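Local coordinates for protein catalase (Bacillus pumilus, PDB 4QOL) that probably breaks hydrogen peroxide down to water and oxygen at a buried heme, and shows peroxidase-like reactivity toward phenolic substrates, at residues Thr107-Arg112 and Trp180-Glu185; Ile134-Asp139 and His176-Leu181. All coordinates share one frame; numbering follows the deposited sequence.

Interaction 1 (Thr107-Arg112 and Trp180-Glu185); sequences TLRDPR and WLFSDE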
loop_
_atom_site.group_PDB
_atom_site.type_symbol
_atom_site.label_atom_id
_atom_site.label_comp_id
_atom_site.label_asym_id
_atom_site.label_seq_id
_atom_site.Cartn_x
_atom_site.Cartn_y
_atom_site.Cartn_z
ATOM N N THR A 107 -16.964 26.424 -7.566
ATOM C CA THR A 107 -18.057 27.078 -8.301
ATOM C C THR A 107 -18.874 26.150 -9.195
ATOM O O THR A 107 -19.719 26.637 -9.943
ATOM C CB THR A 107 -17.435 28.151 -9.211
ATOM O OG1 THR A 107 -16.289 27.637 -9.831
ATOM C CG2 THR A 107 -17.004 29.371 -8.404
ATOM N N LEU A 108 -18.554 24.843 -9.196
ATOM C CA LEU A 108 -19.304 23.893 -9.971
ATOM C C LEU A 108 -20.632 23.513 -9.335
ATOM O O LEU A 108 -20.775 23.597 -8.135
ATOM C CB LEU A 108 -18.476 22.638 -10.172
ATOM C CG LEU A 108 -17.034 22.802 -10.668
ATOM C CD1 LEU A 108 -16.320 21.472 -10.898
ATOM C CD2 LEU A 108 -17.009 23.608 -11.986
ATOM N N ARG A 109 -21.565 23.044 -10.169
ATOM C CA ARG A 109 -22.838 22.558 -9.683
ATOM C C ARG A 109 -22.609 21.212 -9.029
ATOM O O ARG A 109 -21.930 20.356 -9.623
ATOM C CB ARG A 109 -23.832 22.457 -10.847
ATOM C CG ARG A 109 -25.217 21.999 -10.401
ATOM C CD ARG A 109 -26.282 22.087 -11.494
ATOM N NE ARG A 109 -26.319 23.412 -12.126
ATOM C CZ ARG A 109 -26.835 24.496 -11.580
ATOM N NH1 ARG A 109 -27.548 24.451 -10.435
ATOM N NH2 ARG A 109 -26.666 25.621 -12.184
ATOM N N ASP A 110 -23.150 21.007 -7.846
ATOM C CA ASP A 110 -22.940 19.722 -7.109
ATOM C C ASP A 110 -23.708 19.862 -5.813
ATOM O O ASP A 110 -23.749 20.953 -5.256
ATOM C CB ASP A 110 -21.437 19.523 -6.756
ATOM C CG ASP A 110 -20.789 18.252 -7.357
ATOM O OD1 ASP A 110 -21.443 17.414 -8.030
ATOM O OD2 ASP A 110 -19.488 18.177 -7.305
ATOM N N PRO A 111 -24.187 18.742 -5.249
ATOM C CA PRO A 111 -24.395 18.774 -3.764
ATOM C C PRO A 111 -23.107 19.195 -3.066
ATOM O O PRO A 111 -22.012 19.102 -3.650
ATOM C CB PRO A 111 -24.750 17.355 -3.436
ATOM C CG PRO A 111 -25.074 16.712 -4.734
ATOM C CD PRO A 111 -24.198 17.362 -5.729
ATOM N N ARG A 112 -23.246 19.754 -1.888
ATOM C CA ARG A 112 -22.131 19.933 -1.019
ATOM C C ARG A 112 -22.182 18.999 0.169
ATOM O O ARG A 112 -23.226 18.867 0.818
ATOM C CB ARG A 112 -22.121 21.368 -0.493
ATOM C CG ARG A 112 -21.260 22.366 -1.303
ATOM C CD ARG A 112 -21.564 22.408 -2.780
ATOM N NE ARG A 112 -20.709 23.387 -3.523
ATOM C CZ ARG A 112 -20.776 23.513 -4.832
ATOM N NH1 ARG A 112 -21.618 22.784 -5.522
ATOM N NH2 ARG A 112 -19.979 24.346 -5.472
ATOM N N TRP A 180 -34.031 19.868 -7.105
ATOM C CA TRP A 180 -33.249 20.704 -6.218
ATOM C C TRP A 180 -31.888 21.111 -6.776
ATOM O O TRP A 180 -31.520 22.258 -6.696
ATOM C CB TRP A 180 -32.990 19.955 -4.861
ATOM C CG TRP A 180 -34.100 19.797 -3.966
ATOM C CD1 TRP A 180 -35.175 18.947 -4.100
ATOM C CD2 TRP A 180 -34.268 20.430 -2.689
ATOM N NE1 TRP A 180 -35.933 19.011 -3.024
ATOM C CE2 TRP A 180 -35.442 19.935 -2.145
ATOM C CE3 TRP A 180 -33.571 21.404 -1.992
ATOM C CZ2 TRP A 180 -35.937 20.338 -0.887
ATOM C CZ3 TRP A 180 -34.079 21.808 -0.739
ATOM C CH2 TRP A 180 -35.222 21.281 -0.221
ATOM N N LEU A 181 -31.163 20.133 -7.315
ATOM C CA LEU A 181 -29.799 20.338 -7.824
ATOM C C LEU A 181 -29.745 21.355 -8.960
ATOM O O LEU A 181 -28.732 22.067 -9.091
ATOM C CB LEU A 181 -29.235 19.026 -8.321
ATOM C CG LEU A 181 -27.759 19.053 -8.720
ATOM C CD1 LEU A 181 -26.840 19.520 -7.599
ATOM C CD2 LEU A 181 -27.329 17.652 -9.219
ATOM N N PHE A 182 -30.816 21.451 -9.788
ATOM C CA PHE A 182 -30.746 22.422 -10.893
ATOM C C PHE A 182 -31.488 23.712 -10.567
ATOM O O PHE A 182 -31.556 24.592 -11.407
ATOM C CB PHE A 182 -31.181 21.774 -12.206
ATOM C CG PHE A 182 -30.151 20.904 -12.783
ATOM C CD1 PHE A 182 -29.193 21.431 -13.621
ATOM C CD2 PHE A 182 -30.058 19.575 -12.442
ATOM C CE1 PHE A 182 -28.185 20.646 -14.126
ATOM C CE2 PHE A 182 -29.049 18.769 -12.987
ATOM C CZ PHE A 182 -28.141 19.296 -13.852
ATOM N N SER A 183 -31.980 23.851 -9.328
ATOM C CA SER A 183 -32.211 25.227 -8.756
ATOM C C SER A 183 -30.890 25.893 -8.533
ATOM O O SER A 183 -29.823 25.266 -8.717
ATOM C CB SER A 183 -32.996 25.210 -7.451
ATOM O OG SER A 183 -32.200 24.837 -6.327
ATOM N N ASP A 184 -30.882 27.163 -8.186
ATOM C CA ASP A 184 -29.578 27.761 -7.978
ATOM C C ASP A 184 -28.923 27.197 -6.702
ATOM O O ASP A 184 -27.729 27.449 -6.438
ATOM C CB ASP A 184 -29.638 29.289 -7.939
ATOM C CG ASP A 184 -29.865 29.928 -9.360
ATOM O OD1 ASP A 184 -29.513 29.336 -10.417
ATOM O OD2 ASP A 184 -30.326 31.088 -9.355
ATOM N N GLU A 185 -29.666 26.448 -5.907
ATOM C CA GLU A 185 -29.029 25.864 -4.705
ATOM C C GLU A 185 -28.022 24.750 -5.093
ATOM O O GLU A 185 -27.227 24.332 -4.245
ATOM C CB GLU A 185 -30.070 25.317 -3.695
ATOM C CG GLU A 185 -29.476 25.159 -2.311
ATOM C CD GLU A 185 -30.517 24.796 -1.247
ATOM O OE1 GLU A 185 -31.726 24.997 -1.459
ATOM O OE2 GLU A 185 -30.107 24.376 -0.169
HETATM O O HOH W 1 -27.033 27.991 -10.217
HETATM O O HOH W 2 -25.909 21.968 -3.843
#

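Interaction 2 (Ile134-Asp139 and His176-Leu181); sequences IFFIRD and HMLTWL. With HEM (protoporphyrin IX containing Fe), chain E.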
loop_
_atom_site.group_PDB
_atom_site.type_symbol
_atom_site.label_atom_id
_atom_site.label_comp_id
_atom_site.label_asym_id
_atom_site.label_seq_id
_atom_site.Cartn_x
_atom_site.Cartn_y
_atom_site.Cartn_z
ATOM N N ILE A 134 -32.250 15.317 0.119
ATOM C CA ILE A 134 -32.568 14.050 -0.532
ATOM C C ILE A 134 -31.422 13.583 -1.378
ATOM O O ILE A 134 -30.395 14.233 -1.461
ATOM C CB ILE A 134 -33.826 14.152 -1.387
ATOM C CG1 ILE A 134 -33.700 15.304 -2.366
ATOM C CG2 ILE A 134 -35.039 14.402 -0.523
ATOM C CD1 ILE A 134 -34.740 15.267 -3.398
ATOM N N PHE A 135 -31.574 12.430 -2.014
ATOM C CA PHE A 135 -30.562 11.921 -2.894
ATOM C C PHE A 135 -31.125 11.461 -4.236
ATOM O O PHE A 135 -32.330 11.334 -4.407
ATOM C CB PHE A 135 -29.777 10.768 -2.216
ATOM C CG PHE A 135 -28.364 10.719 -2.586
ATOM C CD1 PHE A 135 -27.536 11.766 -2.292
ATOM C CD2 PHE A 135 -27.827 9.620 -3.239
ATOM C CE1 PHE A 135 -26.208 11.781 -2.679
ATOM C CE2 PHE A 135 -26.491 9.581 -3.601
ATOM C CZ PHE A 135 -25.662 10.635 -3.270
ATOM N N PHE A 136 -30.215 11.150 -5.152
ATOM C CA PHE A 136 -30.567 10.765 -6.537
ATOM C C PHE A 136 -31.123 9.334 -6.643
ATOM O O PHE A 136 -31.876 9.016 -7.530
ATOM C CB PHE A 136 -29.311 10.740 -7.435
ATOM C CG PHE A 136 -28.512 12.004 -7.464
ATOM C CD1 PHE A 136 -27.477 12.204 -6.543
ATOM C CD2 PHE A 136 -28.726 12.930 -8.462
ATOM C CE1 PHE A 136 -26.694 13.313 -6.595
ATOM C CE2 PHE A 136 -27.940 14.067 -8.514
ATOM C CZ PHE A 136 -26.915 14.241 -7.577
ATOM N N ILE A 137 -30.742 8.488 -5.686
ATOM C CA ILE A 137 -30.955 7.044 -5.730
ATOM C C ILE A 137 -31.344 6.591 -4.330
ATOM O O ILE A 137 -31.203 7.342 -3.400
ATOM C CB ILE A 137 -29.710 6.261 -6.193
ATOM C CG1 ILE A 137 -28.464 6.590 -5.359
ATOM C CG2 ILE A 137 -29.445 6.483 -7.686
ATOM C CD1 ILE A 137 -27.316 5.624 -5.565
ATOM N N ARG A 138 -31.886 5.375 -4.230
ATOM C CA ARG A 138 -32.372 4.857 -2.941
ATOM C C ARG A 138 -31.762 3.502 -2.555
ATOM O O ARG A 138 -32.235 2.891 -1.588
ATOM C CB ARG A 138 -33.919 4.767 -2.965
ATOM C CG ARG A 138 -34.415 3.802 -4.026
ATOM C CD ARG A 138 -35.907 3.442 -3.897
ATOM N NE ARG A 138 -36.738 4.580 -4.057
ATOM C CZ ARG A 138 -37.554 4.826 -5.089
ATOM N NH1 ARG A 138 -37.461 4.126 -6.233
ATOM N NH2 ARG A 138 -38.359 5.869 -4.995
ATOM N N ASP A 139 -30.775 3.000 -3.324
ATOM C CA ASP A 139 -30.157 1.735 -3.035
ATOM C C ASP A 139 -28.685 1.876 -3.324
ATOM O O ASP A 139 -28.292 2.272 -4.402
ATOM C CB ASP A 139 -30.795 0.586 -3.885
ATOM C CG ASP A 139 -30.365 -0.804 -3.413
ATOM O OD1 ASP A 139 -29.140 -1.004 -3.247
ATOM O OD2 ASP A 139 -31.233 -1.674 -3.119
ATOM N N HIS A 176 -36.826 14.023 -8.059
ATOM C CA HIS A 176 -36.858 14.976 -6.960
ATOM C C HIS A 176 -35.479 15.644 -6.734
ATOM O O HIS A 176 -35.384 16.880 -6.688
ATOM C CB HIS A 176 -37.400 14.298 -5.690
ATOM C CG HIS A 176 -37.757 15.254 -4.589
ATOM N ND1 HIS A 176 -38.012 14.822 -3.291
ATOM C CD2 HIS A 176 -37.952 16.591 -4.588
ATOM C CE1 HIS A 176 -38.286 15.869 -2.539
ATOM N NE2 HIS A 176 -38.250 16.955 -3.302
ATOM N N MET A 177 -34.410 14.850 -6.649
ATOM C CA MET A 177 -33.115 15.415 -6.455
ATOM C C MET A 177 -32.727 16.421 -7.526
ATOM O O MET A 177 -32.165 17.487 -7.225
ATOM C CB MET A 177 -32.056 14.333 -6.365
ATOM C CG MET A 177 -30.654 14.868 -6.165
ATOM S SD MET A 177 -30.476 15.497 -4.487
ATOM C CE MET A 177 -28.681 15.423 -4.283
ATOM N N LEU A 178 -32.974 16.045 -8.755
ATOM C CA LEU A 178 -32.553 16.904 -9.872
ATOM C C LEU A 178 -33.319 18.232 -9.853
ATOM O O LEU A 178 -32.846 19.307 -10.249
ATOM C CB LEU A 178 -32.768 16.198 -11.168
ATOM C CG LEU A 178 -31.902 14.950 -11.331
ATOM C CD1 LEU A 178 -32.299 14.184 -12.586
ATOM C CD2 LEU A 178 -30.445 15.359 -11.453
ATOM N N THR A 179 -34.539 18.191 -9.329
ATOM C CA THR A 179 -35.336 19.406 -9.153
ATOM C C THR A 179 -34.788 20.387 -8.092
ATOM O O THR A 179 -35.010 21.610 -8.202
ATOM C CB THR A 179 -36.806 19.030 -8.848
ATOM O OG1 THR A 179 -37.284 18.189 -9.918
ATOM C CG2 THR A 179 -37.692 20.236 -8.686
ATOM N N TRP A 180 -34.031 19.868 -7.105
ATOM C CA TRP A 180 -33.249 20.704 -6.218
ATOM C C TRP A 180 -31.888 21.111 -6.776
ATOM O O TRP A 180 -31.520 22.258 -6.696
ATOM C CB TRP A 180 -32.990 19.955 -4.861
ATOM C CG TRP A 180 -34.100 19.797 -3.966
ATOM C CD1 TRP A 180 -35.175 18.947 -4.100
ATOM C CD2 TRP A 180 -34.268 20.430 -2.689
ATOM N NE1 TRP A 180 -35.933 19.011 -3.024
ATOM C CE2 TRP A 180 -35.442 19.935 -2.145
ATOM C CE3 TRP A 180 -33.571 21.404 -1.992
ATOM C CZ2 TRP A 180 -35.937 20.338 -0.887
ATOM C CZ3 TRP A 180 -34.079 21.808 -0.739
ATOM C CH2 TRP A 180 -35.222 21.281 -0.221
ATOM N N LEU A 181 -31.163 20.133 -7.315
ATOM C CA LEU A 181 -29.799 20.338 -7.824
ATOM C C LEU A 181 -29.745 21.355 -8.960
ATOM O O LEU A 181 -28.732 22.067 -9.091
ATOM C CB LEU A 181 -29.235 19.026 -8.321
ATOM C CG LEU A 181 -27.759 19.053 -8.720
ATOM C CD1 LEU A 181 -26.840 19.520 -7.599
ATOM C CD2 LEU A 181 -27.329 17.652 -9.219
HETATM C CHA HEM E . -17.591 10.759 1.098
HETATM C CHB HEM E . -19.565 6.584 -0.386
HETATM C CHC HEM E . -24.049 8.742 -0.222
HETATM C CHD HEM E . -21.994 12.568 1.927
HETATM C C1A HEM E . -17.746 9.458 0.646
HETATM C C2A HEM E . -16.682 8.536 0.384
HETATM C C3A HEM E . -17.240 7.365 -0.029
HETATM C C4A HEM E . -18.634 7.555 -0.019
HETATM C CMA HEM E . -16.638 6.031 -0.361
HETATM C CAA HEM E . -15.233 8.838 0.595
HETATM C CBA HEM E . -15.033 8.895 2.124
HETATM C CGA HEM E . -13.602 9.005 2.497
HETATM O O1A HEM E . -13.328 9.313 3.675
HETATM O O2A HEM E . -12.693 8.695 1.694
HETATM C C1B HEM E . -20.956 6.872 -0.474
HETATM C C2B HEM E . -21.904 5.895 -0.913
HETATM C C3B HEM E . -23.146 6.475 -0.894
HETATM C C4B HEM E . -22.976 7.839 -0.373
HETATM C CMB HEM E . -21.555 4.484 -1.311
HETATM C CAB HEM E . -24.451 5.895 -1.216
HETATM C CBB HEM E . -24.570 4.568 -1.308
HETATM C C1C HEM E . -23.870 9.982 0.392
HETATM C C2C HEM E . -24.900 10.723 0.926
HETATM C C3C HEM E . -24.322 11.810 1.506
HETATM C C4C HEM E . -22.916 11.703 1.403
HETATM C CMC HEM E . -26.367 10.392 0.759
HETATM C CAC HEM E . -25.000 12.797 2.277
HETATM C CBC HEM E . -26.124 12.438 2.872
HETATM C C1D HEM E . -20.613 12.334 1.846
HETATM C C2D HEM E . -19.647 13.318 2.337
HETATM C C3D HEM E . -18.418 12.854 2.092
HETATM C C4D HEM E . -18.640 11.560 1.455
HETATM C CMD HEM E . -20.055 14.615 2.969
HETATM C CAD HEM E . -17.096 13.497 2.428
HETATM C CBD HEM E . -16.833 13.185 3.919
HETATM C CGD HEM E . -15.532 13.873 4.214
HETATM O O1D HEM E . -15.581 15.070 4.471
HETATM O O2D HEM E . -14.434 13.254 4.200
HETATM N NA HEM E . -18.973 8.828 0.421
HETATM N NB HEM E . -21.655 7.983 -0.175
HETATM N NC HEM E . -22.661 10.537 0.746
HETATM N ND HEM E . -19.981 11.288 1.325
HETATM FE FE HEM E . -20.790 9.704 0.604
HETATM O O HOH W 3 -34.584 12.119 -5.895
#

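Interaction 1 (Thr107-Arg112 and Trp180-Glu185)
Arg109, on the loop between strands 88-96 and 113-120, grasps the backbone where helix 175-181 ends, making a buried contact that is polar at the guanidinium and apolar beside it. Its NH1 donates to Leu181 O over 3.0 Å at an N-H...O angle of 158°, lying in the carbonyl plane, while a weak bond from the same NH1 reaches Ser183 O. The extended first two torsions carry CD over one face of Phe182, 3.9 Å from the ring centroid, in a CH-pi contact; the bend at chi3 (-52°) then turns the guanidinium toward the two carbonyls. A water joins Arg109 NH2 to Asp184 OD1, an oxygen that also accepts from Asn443. Alongside, CD1 of Leu181 presses on the Asp110-Pro111 peptide, 3.6 Å from Pro111 N, and a second water bridges Asp110 O and Glu185 O. The loop is braced from within: NH1 and NH2 of Arg112 converge on Leu108 O, which lies in the plane of the guanidinium, and NH1 also holds Asp110 O. Across from it, Ser183 OG bonds to Trp180 O and accepts from Glu185 N, 3.0 Å away. The site is the C-terminal end of a helix, where an arginine donates to a last-turn carbonyl and an ST turn at Ser183 follows; it ties a loop of the catalase barrel to the helical region, where Phe182 packs on Leu440 and Leu444.

Interaction 2 (Ile134-Asp139 and His176-Leu181)
Met177 lies against the backbone and side chains of Ile134, Phe135 and Phe136, reaching from its helix onto the loop. Its CB sits 3.6 Å from Phe135 O. With CG anti to the backbone N (chi1 180°), that carbon comes over one face of the Phe136 ring, 3.7 Å from the centroid, as a CH-pi contact. The chain then bends at chi2 (72°), taking SD to 3.3 Å from Ile134 O while leaving it above the same ring at a longer Met-aromatic distance. Beyond the sulfur the chain runs on nearly extended, and CE ends 3.7 Å from Phe136 CE1. Leu181 CD2 and Leu178 CD2 meet that ring at its edge, the former 3.7 Å from Phe136 CE2. Were Phe136 replaced by an alanine, the face under Met177 CG would be lost, and a gap would be likely to open beside the two leucine methyls and behind Phe135. Ile134 extends the contact toward the start of the segment: its CD1 lies over one face of the His176 imidazole, closely packed at 3.4 Å from the centroid, and touches Trp180 CD1 at 3.8 Å. His176 ND1 is bonded to Thr282 O, which would fix the rotation of the ring beneath the methyl. A water links Phe135 O to Met177 N in place of a direct backbone bond. Phe135 faces the other way: methyl CMC of the heme covers one face of its ring, Phe136 CD1 the opposite one, so Phe136 forms a second shell behind this heme-pocket residue. Helix 161-169 packs on Phe136 and Leu178, helix 143-150 touches Phe135 and Phe136, and helix 423-431 lies against His176, setting the contact between the heme pocket and the C-terminal helices.

Both contacts end on helix 175-181, sharing Trp180 and Leu181, and their centres lie about 12 Å apart. Along the chain the loop 107-112 comes first, followed by strands 113-120 and 123-130, then the loop 134-139, and last the helix that receives both. Interaction 2 uses the body of the helix and interaction 1 its end and the turn beyond. They meet directly where Pro111 CG packs 3.9 Å from Met177 CE, and Pro111 CG also approaches Phe136 CZ. Two loops that follow strands of the antiparallel catalase sheet are thereby attached to one short helix, so that the two buried contacts adjoin and together connect the heme side of the fold with the helical region.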